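Local coordinates for protein amidohydrolase (PDB 4F0L) that is a metal-dependent hydrolase of the amidohydrolase family that binds iron(III) and is possibly a deaminase, at residues H65-Q70 with G327-V332. Residues are numbered along the deposited sequence; the frame is centred on the assembly and turned at random.
Sequences HSHAFQ and GSDSNV. With FE (Fe (III) ion), chain E.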
loop_
_atom_site.group_PDB
_atom_site.type_symbol
_atom_site.label_atom_id
_atom_site.label_comp_id
_atom_site.label_asym_id
_atom_site.label_seq_id
_atom_site.Cartn_x
_atom_site.Cartn_y
_atom_site.Cartn_z
ATOM N N HIS B 65 8.730 -16.211 -2.928
ATOM C CA HIS B 65 7.615 -16.932 -3.596
ATOM C C HIS B 65 7.059 -16.071 -4.686
ATOM O O HIS B 65 6.518 -14.985 -4.429
ATOM C CB HIS B 65 6.508 -17.242 -2.606
ATOM C CG HIS B 65 5.422 -18.127 -3.133
ATOM N ND1 HIS B 65 5.589 -19.467 -3.288
ATOM C CD2 HIS B 65 4.114 -17.853 -3.495
ATOM C CE1 HIS B 65 4.448 -19.998 -3.779
ATOM N NE2 HIS B 65 3.539 -19.023 -3.874
ATOM N N SER B 66 7.222 -16.562 -5.904
ATOM C CA SER B 66 6.854 -15.889 -7.135
ATOM C C SER B 66 6.348 -16.901 -8.160
ATOM O O SER B 66 6.876 -17.992 -8.281
ATOM C CB SER B 66 8.068 -15.153 -7.699
ATOM O OG SER B 66 7.908 -14.805 -9.054
ATOM N N HIS B 67 5.286 -16.521 -8.866
ATOM C CA HIS B 67 4.900 -17.151 -10.119
ATOM C C HIS B 67 5.049 -16.146 -11.195
ATOM O O HIS B 67 4.151 -15.313 -11.414
ATOM C CB HIS B 67 3.458 -17.642 -10.068
ATOM C CG HIS B 67 3.109 -18.311 -8.779
ATOM N ND1 HIS B 67 3.742 -19.408 -8.349
ATOM C CD2 HIS B 67 2.176 -17.988 -7.813
ATOM C CE1 HIS B 67 3.216 -19.773 -7.152
ATOM N NE2 HIS B 67 2.266 -18.902 -6.838
ATOM N N ALA B 68 6.159 -16.235 -11.923
ATOM C CA ALA B 68 6.587 -15.145 -12.797
ATOM C C ALA B 68 5.527 -14.790 -13.838
ATOM O O ALA B 68 5.287 -13.620 -14.087
ATOM C CB ALA B 68 7.911 -15.455 -13.476
ATOM N N PHE B 69 4.863 -15.787 -14.418
ATOM C CA PHE B 69 3.902 -15.519 -15.500
ATOM C C PHE B 69 2.726 -14.657 -15.074
ATOM O O PHE B 69 2.167 -13.955 -15.890
ATOM C CB PHE B 69 3.411 -16.822 -16.165
ATOM C CG PHE B 69 2.444 -17.621 -15.332
ATOM C CD1 PHE B 69 1.089 -17.396 -15.421
ATOM C CD2 PHE B 69 2.901 -18.618 -14.464
ATOM C CE1 PHE B 69 0.197 -18.145 -14.653
ATOM C CE2 PHE B 69 2.024 -19.366 -13.700
ATOM C CZ PHE B 69 0.665 -19.124 -13.791
ATOM N N GLN B 70 2.375 -14.707 -13.787
ATOM C CA GLN B 70 1.251 -13.960 -13.275
ATOM C C GLN B 70 1.509 -12.460 -13.294
ATOM O O GLN B 70 0.550 -11.667 -13.263
ATOM C CB GLN B 70 0.830 -14.461 -11.873
ATOM C CG GLN B 70 0.283 -15.894 -11.928
ATOM C CD GLN B 70 -0.112 -16.455 -10.581
ATOM O OE1 GLN B 70 -0.194 -15.744 -9.607
ATOM N NE2 GLN B 70 -0.432 -17.740 -10.539
ATOM N N GLY B 327 6.968 -12.883 -0.114
ATOM C CA GLY B 327 6.939 -13.131 -1.531
ATOM C C GLY B 327 5.838 -12.378 -2.250
ATOM O O GLY B 327 4.712 -12.285 -1.766
ATOM N N SER B 328 6.160 -11.880 -3.439
ATOM C CA SER B 328 5.191 -11.130 -4.247
ATOM C C SER B 328 4.108 -12.031 -4.868
ATOM O O SER B 328 3.037 -11.557 -5.225
ATOM C CB SER B 328 5.928 -10.384 -5.338
ATOM O OG SER B 328 6.774 -9.393 -4.791
ATOM N N ASP B 329 4.424 -13.309 -5.029
ATOM C CA ASP B 329 3.419 -14.376 -5.276
ATOM C C ASP B 329 2.706 -14.164 -6.615
ATOM O O ASP B 329 3.240 -14.599 -7.652
ATOM C CB ASP B 329 2.460 -14.506 -4.082
ATOM C CG ASP B 329 1.461 -15.687 -4.220
ATOM O OD1 ASP B 329 1.557 -16.480 -5.184
ATOM O OD2 ASP B 329 0.599 -15.853 -3.339
ATOM N N SER B 330 1.539 -13.517 -6.612
ATOM C CA SER B 330 0.798 -13.245 -7.856
ATOM C C SER B 330 1.482 -12.166 -8.640
ATOM O O SER B 330 1.194 -11.949 -9.840
ATOM C CB SER B 330 -0.665 -12.809 -7.589
ATOM O OG SER B 330 -0.718 -11.512 -6.992
ATOM N N ASN B 331 2.394 -11.465 -7.967
ATOM C CA ASN B 331 3.173 -10.396 -8.631
ATOM C C ASN B 331 2.290 -9.256 -9.132
ATOM O O ASN B 331 2.650 -8.509 -10.089
ATOM C CB ASN B 331 4.069 -10.986 -9.721
ATOM C CG ASN B 331 5.181 -11.886 -9.120
ATOM O OD1 ASN B 331 5.832 -11.491 -8.190
ATOM N ND2 ASN B 331 5.391 -13.076 -9.665
ATOM N N VAL B 332 1.148 -9.063 -8.462
ATOM C CA VAL B 332 0.223 -7.950 -8.811
ATOM C C VAL B 332 0.851 -6.583 -8.512
ATOM O O VAL B 332 0.640 -5.582 -9.266
ATOM C CB VAL B 332 -1.156 -8.086 -8.116
ATOM C CG1 VAL B 332 -1.056 -8.076 -6.557
ATOM C CG2 VAL B 332 -2.108 -6.993 -8.587
HETATM FE FE FE E . 1.566 -18.879 -4.769
HETATM O O HOH W 1 -0.793 -10.518 -11.094
HETATM O O HOH W 2 -0.778 -16.736 -7.084
HETATM O O HOH W 3 -0.044 -18.271 -3.438
HETATM O O HOH W 4 -0.378 -18.929 -5.950
#
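His65, His67 and Asp329 converge on one iron(III) ion, the two NE2 atoms each 2.2 Å from the metal and Asp329 OD1 2.4 Å from it. With CG anti to the backbone N in both His65 and Asp329 (chi1 -172° and -175°), ring and carboxylate lie side by side, pointing the same way, their planes 67° apart, with OD1 at the edge of the His65 ring. His241 adds a third imidazole and two waters occupy further positions, the metal site expected of an amidohydrolase with its HxH motif and aspartate.

Behind the metal the backbones are tightly joined. Asp329 N donates to His65 O (2.7 Å), and His67 N donates almost straight to Asp329 O in its carbonyl plane (3.1 Å), a single bridge that flanks Ser66 and fixes the backbone on both sides of the aspartate. Asn331 ND2 reaches Ser66 OG, which lies in its amide plane, at 3.1 Å and bonds weakly to His67 O; Glu127 also binds the serine hydroxyl, and Phe128 O holds His67 ND1.

Toward Gln70 the polar links run through water, though the contact stays buried. One water links Gln70 O to Ser330 O, while another lies between Gln70 OE1 and Asp329 OD1; Gln70 OE1 lies 3.2 Å from Ser330 CA and also touches Ser330 CB.

The whole contact is buried in the TIM-barrel-like domain, where the end of strand 56-66 meets the loop between strand 323-326 and helix 336-351, with helix 103-119 packed against Ser66 and Asn331 and helix 88-100 against Gln70.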